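Local coordinates for protein DltD (Streptococcus thermophilus LMG 18311, PDB 7DXM) that probably acts as an O-acyltransferase of the SGNH-hydrolase clan in the D-alanylation of lipoteichoic acid at the cell membrane, at residues 48-53 with 342-347; 10-15 with 200-205. One frame throughout, in Å; residues are numbered along the deposited sequence.

Interaction 1: 48-53 with 342-347; sequences WLRFDA and MQDTIH
Arg-50 meets His-347 and Asp-344 with its guanidinium group and Gln-343 with the carbons nearer its backbone. Arg-50 and Asp-344 form a salt bridge, with NE of Arg-50 about 2.9 Å from OD2 of Asp-344. The carboxylate lies over one guanidinium face, the two planes 70° apart, and no N-H points at the oxygen. The attraction is therefore one of charge alone, but OD2 is modelled too close to the guanidinium, so the detail of this pair is doubtful.

Against the imidazole, NE of Arg-50 sits over one face of the His-347 ring, toward its rim, 3.1 Å from CG of His-347. Guanidinium and ring planes are 66° apart, which rules out a parallel stack. The bend of the arginine chain at its second torsion (chi2 72°) turns the group back to this position. NH1 of Arg-50 also binds a sulfate ion, probably from the crystallisation liquor.

Within 342-347, ND1 of His-347 gives a weak and equally doubtful hydrogen bond to OD2 of Asp-344, while NE2 of His-347 is hydrogen-bonded to Ser-46. This arrangement is consistent with a Ser-His-Asp charge relay, as in SGNH hydrolases, and probably marks the active site.

Packing is supplied by Gln-343, whose extended side chain reaches CB and CG of Arg-50; its CD is 3.7 Å from Arg-50 CB. The Asp-52 carboxylate accepts from two backbone N atoms, OD1 from Leu-54 and OD2 from Trp-350.

The contact joins the loop between strand 39-43 and helix 56-62 to the loop before helix 351-365, with Phe-244 of helix 242-249 against Arg-50 and Asp-344.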
loop_
_atom_site.group_PDB
_atom_site.type_symbol
_atom_site.label_atom_id
_atom_site.label_comp_id
_atom_site.label_asym_id
_atom_site.label_seq_id
_atom_site.Cartn_x
_atom_site.Cartn_y
_atom_site.Cartn_z
ATOM N N TRP A 48 -2.567 2.854 7.471
ATOM C CA TRP A 48 -3.005 4.239 7.394
ATOM C C TRP A 48 -4.142 4.555 8.351
ATOM O O TRP A 48 -4.431 5.736 8.571
ATOM C CB TRP A 48 -3.449 4.564 5.974
ATOM C CG TRP A 48 -2.448 4.308 4.906
ATOM C CD1 TRP A 48 -2.681 3.724 3.697
ATOM C CD2 TRP A 48 -1.060 4.657 4.919
ATOM N NE1 TRP A 48 -1.522 3.686 2.949
ATOM C CE2 TRP A 48 -0.515 4.256 3.679
ATOM C CE3 TRP A 48 -0.225 5.282 5.853
ATOM C CZ2 TRP A 48 0.812 4.459 3.357
ATOM C CZ3 TRP A 48 1.097 5.476 5.532
ATOM C CH2 TRP A 48 1.606 5.069 4.294
ATOM N N LEU A 49 -4.808 3.548 8.910
ATOM C CA LEU A 49 -5.906 3.836 9.819
ATOM C C LEU A 49 -5.451 4.124 11.235
ATOM O O LEU A 49 -6.303 4.419 12.084
ATOM C CB LEU A 49 -6.881 2.669 9.866
ATOM C CG LEU A 49 -7.509 2.414 8.520
ATOM C CD1 LEU A 49 -8.252 1.101 8.569
ATOM C CD2 LEU A 49 -8.425 3.567 8.231
ATOM N N ARG A 50 -4.151 4.012 11.527
ATOM C CA ARG A 50 -3.669 4.168 12.901
ATOM C C ARG A 50 -3.463 5.652 13.173
ATOM O O ARG A 50 -2.347 6.153 13.317
ATOM C CB ARG A 50 -2.401 3.363 13.146
ATOM C CG ARG A 50 -2.657 1.889 13.425
ATOM C CD ARG A 50 -3.080 1.242 12.128
ATOM N NE ARG A 50 -3.317 -0.190 12.208
ATOM C CZ ARG A 50 -4.386 -0.749 12.737
ATOM N NH1 ARG A 50 -4.473 -2.066 12.741
ATOM N NH2 ARG A 50 -5.339 0.002 13.274
ATOM N N PHE A 51 -4.582 6.366 13.229
ATOM C CA PHE A 51 -4.505 7.789 13.485
ATOM C C PHE A 51 -3.994 8.011 14.895
ATOM O O PHE A 51 -4.349 7.276 15.826
ATOM C CB PHE A 51 -5.860 8.457 13.278
ATOM C CG PHE A 51 -6.363 8.347 11.869
ATOM C CD1 PHE A 51 -5.879 9.189 10.881
ATOM C CD2 PHE A 51 -7.299 7.391 11.530
ATOM C CE1 PHE A 51 -6.317 9.078 9.579
ATOM C CE2 PHE A 51 -7.747 7.270 10.232
ATOM C CZ PHE A 51 -7.256 8.115 9.254
ATOM N N ASP A 52 -3.079 8.962 15.013
ATOM C CA ASP A 52 -2.631 9.540 16.269
ATOM C C ASP A 52 -1.975 10.872 15.919
ATOM O O ASP A 52 -1.886 11.253 14.749
ATOM C CB ASP A 52 -1.686 8.602 17.032
ATOM C CG ASP A 52 -0.406 8.331 16.291
ATOM O OD1 ASP A 52 0.185 9.288 15.756
ATOM O OD2 ASP A 52 0.043 7.163 16.279
ATOM N N ALA A 53 -1.478 11.567 16.932
ATOM C CA ALA A 53 -1.039 12.930 16.689
ATOM C C ALA A 53 0.137 13.018 15.715
ATOM O O ALA A 53 0.344 14.085 15.139
ATOM C CB ALA A 53 -0.705 13.601 18.021
ATOM N N MET A 342 5.936 0.830 17.288
ATOM C CA MET A 342 4.687 0.294 16.770
ATOM C C MET A 342 3.518 0.786 17.602
ATOM O O MET A 342 3.646 0.980 18.818
ATOM C CB MET A 342 4.690 -1.229 16.786
ATOM C CG MET A 342 5.934 -1.834 16.256
ATOM S SD MET A 342 5.793 -1.899 14.481
ATOM C CE MET A 342 6.621 -0.425 14.029
ATOM N N GLN A 343 2.367 0.978 16.932
ATOM C CA GLN A 343 1.128 1.300 17.632
ATOM C C GLN A 343 0.328 0.054 17.988
ATOM O O GLN A 343 -0.323 0.013 19.036
ATOM C CB GLN A 343 0.270 2.245 16.795
ATOM C CG GLN A 343 -0.980 2.670 17.551
ATOM C CD GLN A 343 -1.851 3.643 16.793
ATOM O OE1 GLN A 343 -1.389 4.701 16.374
ATOM N NE2 GLN A 343 -3.124 3.291 16.612
ATOM N N ASP A 344 0.368 -0.958 17.128
ATOM C CA ASP A 344 -0.273 -2.248 17.366
ATOM C C ASP A 344 0.816 -3.301 17.374
ATOM O O ASP A 344 1.956 -3.044 17.782
ATOM C CB ASP A 344 -1.204 -2.670 16.226
ATOM C CG ASP A 344 -2.185 -1.613 15.832
ATOM O OD1 ASP A 344 -2.841 -0.963 16.715
ATOM O OD2 ASP A 344 -2.294 -1.448 14.593
ATOM N N THR A 345 0.442 -4.482 16.866
ATOM C CA THR A 345 1.355 -5.598 16.681
ATOM C C THR A 345 2.234 -5.403 15.452
ATOM O O THR A 345 3.457 -5.516 15.544
ATOM C CB THR A 345 0.563 -6.896 16.553
ATOM O OG1 THR A 345 -0.259 -6.833 15.383
ATOM C CG2 THR A 345 -0.329 -7.102 17.755
ATOM N N ILE A 346 1.634 -5.126 14.288
ATOM C CA ILE A 346 2.379 -5.078 13.027
ATOM C C ILE A 346 2.248 -3.748 12.292
ATOM O O ILE A 346 2.624 -3.647 11.117
ATOM C CB ILE A 346 1.938 -6.208 12.089
ATOM C CG1 ILE A 346 0.460 -6.042 11.738
ATOM C CG2 ILE A 346 2.202 -7.515 12.709
ATOM C CD1 ILE A 346 0.096 -6.772 10.488
ATOM N N HIS A 347 1.698 -2.735 12.962
ATOM C CA HIS A 347 1.480 -1.414 12.381
ATOM C C HIS A 347 2.225 -0.368 13.195
ATOM O O HIS A 347 2.080 -0.314 14.424
ATOM C CB HIS A 347 -0.004 -1.054 12.343
ATOM C CG HIS A 347 -0.855 -2.070 11.651
ATOM N ND1 HIS A 347 -1.679 -2.940 12.335
ATOM C CD2 HIS A 347 -1.019 -2.352 10.338
ATOM C CE1 HIS A 347 -2.311 -3.717 11.475
ATOM N NE2 HIS A 347 -1.930 -3.379 10.257
#

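Interaction 2: 10-15 with 200-205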
loop_
_atom_site.group_PDB
_atom_site.type_symbol
_atom_site.label_atom_id
_atom_site.label_comp_id
_atom_site.label_asym_id
_atom_site.label_seq_id
_atom_site.Cartn_x
_atom_site.Cartn_y
_atom_site.Cartn_z
ATOM N N GLU A 10 -11.342 17.334 -1.091
ATOM C CA GLU A 10 -10.186 16.477 -1.327
ATOM C C GLU A 10 -9.488 16.131 -0.022
ATOM O O GLU A 10 -9.110 14.979 0.187
ATOM C CB GLU A 10 -9.244 17.138 -2.330
ATOM C CG GLU A 10 -9.994 17.411 -3.626
ATOM C CD GLU A 10 -9.196 18.130 -4.668
ATOM O OE1 GLU A 10 -8.121 18.662 -4.351
ATOM O OE2 GLU A 10 -9.660 18.182 -5.817
ATOM N N LYS A 11 -9.347 17.096 0.888
ATOM C CA LYS A 11 -8.723 16.809 2.178
ATOM C C LYS A 11 -9.429 15.667 2.907
ATOM O O LYS A 11 -8.767 14.796 3.492
ATOM C CB LYS A 11 -8.696 18.071 3.050
ATOM C CG LYS A 11 -7.500 18.952 2.761
ATOM C CD LYS A 11 -7.717 20.397 3.144
ATOM C CE LYS A 11 -7.707 20.587 4.649
ATOM N NZ LYS A 11 -8.032 21.992 5.041
ATOM N N ARG A 12 -10.767 15.647 2.886
ATOM C CA ARG A 12 -11.473 14.557 3.552
ATOM C C ARG A 12 -11.520 13.282 2.715
ATOM O O ARG A 12 -11.637 12.188 3.282
ATOM C CB ARG A 12 -12.885 15.002 3.935
ATOM C CG ARG A 12 -12.948 15.765 5.265
ATOM C CD ARG A 12 -14.130 16.726 5.377
ATOM N NE ARG A 12 -13.873 17.782 6.366
ATOM C CZ ARG A 12 -13.218 18.915 6.103
ATOM N NH1 ARG A 12 -12.760 19.131 4.869
ATOM N NH2 ARG A 12 -13.017 19.828 7.065
ATOM N N SER A 13 -11.429 13.383 1.387
ATOM C CA SER A 13 -11.293 12.163 0.600
ATOM C C SER A 13 -9.943 11.501 0.858
ATOM O O SER A 13 -9.807 10.271 0.773
ATOM C CB SER A 13 -11.479 12.488 -0.885
ATOM O OG SER A 13 -11.287 11.352 -1.712
ATOM N N ALA A 14 -8.941 12.305 1.208
ATOM C CA ALA A 14 -7.579 11.813 1.296
ATOM C C ALA A 14 -7.375 10.876 2.465
ATOM O O ALA A 14 -6.350 10.194 2.505
ATOM C CB ALA A 14 -6.595 12.984 1.374
ATOM N N VAL A 15 -8.312 10.821 3.406
ATOM C CA VAL A 15 -8.133 9.988 4.587
ATOM C C VAL A 15 -9.408 9.221 4.882
ATOM O O VAL A 15 -9.617 8.794 6.023
ATOM C CB VAL A 15 -7.726 10.809 5.832
ATOM C CG1 VAL A 15 -6.230 11.221 5.808
ATOM C CG2 VAL A 15 -8.610 11.998 5.955
ATOM N N ASN A 200 -13.531 10.691 9.142
ATOM C CA ASN A 200 -12.170 10.381 9.544
ATOM C C ASN A 200 -11.297 11.632 9.632
ATOM O O ASN A 200 -10.576 11.813 10.617
ATOM C CB ASN A 200 -11.581 9.359 8.588
ATOM C CG ASN A 200 -11.832 7.965 9.047
ATOM O OD1 ASN A 200 -12.379 7.761 10.133
ATOM N ND2 ASN A 200 -11.435 6.987 8.240
ATOM N N TYR A 201 -11.355 12.520 8.634
ATOM C CA TYR A 201 -10.549 13.740 8.728
ATOM C C TYR A 201 -10.990 14.629 9.880
ATOM O O TYR A 201 -10.155 15.158 10.619
ATOM C CB TYR A 201 -10.642 14.538 7.442
ATOM C CG TYR A 201 -9.727 15.731 7.395
ATOM C CD1 TYR A 201 -8.386 15.578 7.047
ATOM C CD2 TYR A 201 -10.196 17.007 7.678
ATOM C CE1 TYR A 201 -7.542 16.651 6.977
ATOM C CE2 TYR A 201 -9.347 18.092 7.617
ATOM C CZ TYR A 201 -8.019 17.905 7.265
ATOM O OH TYR A 201 -7.150 18.967 7.202
ATOM N N ASP A 202 -12.301 14.845 10.012
ATOM C CA ASP A 202 -12.812 15.720 11.056
ATOM C C ASP A 202 -12.596 15.136 12.434
ATOM O O ASP A 202 -12.371 15.889 13.381
ATOM C CB ASP A 202 -14.296 15.997 10.839
ATOM C CG ASP A 202 -14.531 16.968 9.715
ATOM O OD1 ASP A 202 -13.631 17.815 9.498
ATOM O OD2 ASP A 202 -15.604 16.900 9.061
ATOM N N LYS A 203 -12.637 13.815 12.575
ATOM C CA LYS A 203 -12.647 13.242 13.911
ATOM C C LYS A 203 -11.335 12.600 14.343
ATOM O O LYS A 203 -11.127 12.431 15.550
ATOM C CB LYS A 203 -13.781 12.212 14.042
ATOM C CG LYS A 203 -15.169 12.831 14.037
ATOM C CD LYS A 203 -16.235 11.784 14.266
ATOM C CE LYS A 203 -17.606 12.450 14.341
ATOM N NZ LYS A 203 -18.764 11.495 14.339
ATOM N N LYS A 204 -10.448 12.251 13.406
ATOM C CA LYS A 204 -9.215 11.538 13.706
ATOM C C LYS A 204 -7.970 12.245 13.170
ATOM O O LYS A 204 -6.852 11.732 13.357
ATOM C CB LYS A 204 -9.307 10.093 13.168
ATOM C CG LYS A 204 -10.608 9.412 13.618
ATOM C CD LYS A 204 -10.837 7.992 13.112
ATOM C CE LYS A 204 -11.811 7.243 14.056
ATOM N NZ LYS A 204 -11.174 6.259 15.012
ATOM N N VAL A 205 -8.126 13.418 12.540
ATOM C CA VAL A 205 -6.999 14.220 12.062
ATOM C C VAL A 205 -6.987 15.549 12.804
ATOM O O VAL A 205 -6.131 15.776 13.673
ATOM C CB VAL A 205 -7.053 14.448 10.541
ATOM C CG1 VAL A 205 -6.038 15.524 10.107
ATOM C CG2 VAL A 205 -6.821 13.145 9.801
#
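Tyr-201 packs its CB and ring against Lys-11, Arg-12 and Val-15, and its CA lies 5.3 Å from that of Arg-12, the shortest CA-CA distance between the segments. CG of Arg-12 comes within 3.4 Å of CB of Tyr-201. Farther out, the guanidinium of Arg-12 has CD2 of Tyr-201 over the centre of one face, but the two planes are 60° apart, so the groups are not stacked parallel. CG2 of Val-15 meets the ring edge, 3.7 Å from CD1 of Tyr-201, and also touches CB. Lys-11 lays CB over one ring face, toward the rim, and carries CE to the phenol oxygen.

The polar part of this first shell is a side-on salt bridge. NE of Arg-12 donates to OD1 of Asp-202 over 3.1 Å, and NH2 of Arg-12 to the same OD1 over 3.2 Å, where the oxygen offers its syn lone pair. The NE bond arrives 38° out of the carboxylate plane; a weak bond from NE to OD2 of Asp-202 adds to the grip. The Arg-12 chain, extended from CG to NE, carries the guanidinium to the carboxylate.

At the other end of the contact, ND2 of Asn-200 makes a weak hydrogen bond of 3.4 Å to the backbone O of Val-15.

In the second shell, Glu-8 forms salt bridges with both Lys-11 and Arg-12, anchoring the basic side chains on their own helix. Glu-61 and Ala-57 of helix 56-62 back Tyr-201 and Val-15, respectively.

The arrangement is a helix-to-helix contact with a tyrosine-centred interior and an ion pair at its margin, joining the N-terminal helix 7-13 and the turn after it to the short helix 200-204.

Interaction 1 is the more deeply placed, its centre about 14 Å from that of the chain against about 18 Å for interaction 2, which is only partly buried. Loops supply the first, at the probable active site; the second rests mainly on two helices. Both use an arginine-aspartate pair, but the former appears, as modelled, to be held by charge without a directed N-H, the latter by directed hydrogen bonds. Their centres are about 16 Å apart, and Phe-51 bridges them: its CB is 3.4 Å from O of Lys-204, and its CE1 4.1 Å from CG2 of Val-205. Helix 56-62, which follows 48-53, also packs on both segments of interaction 2.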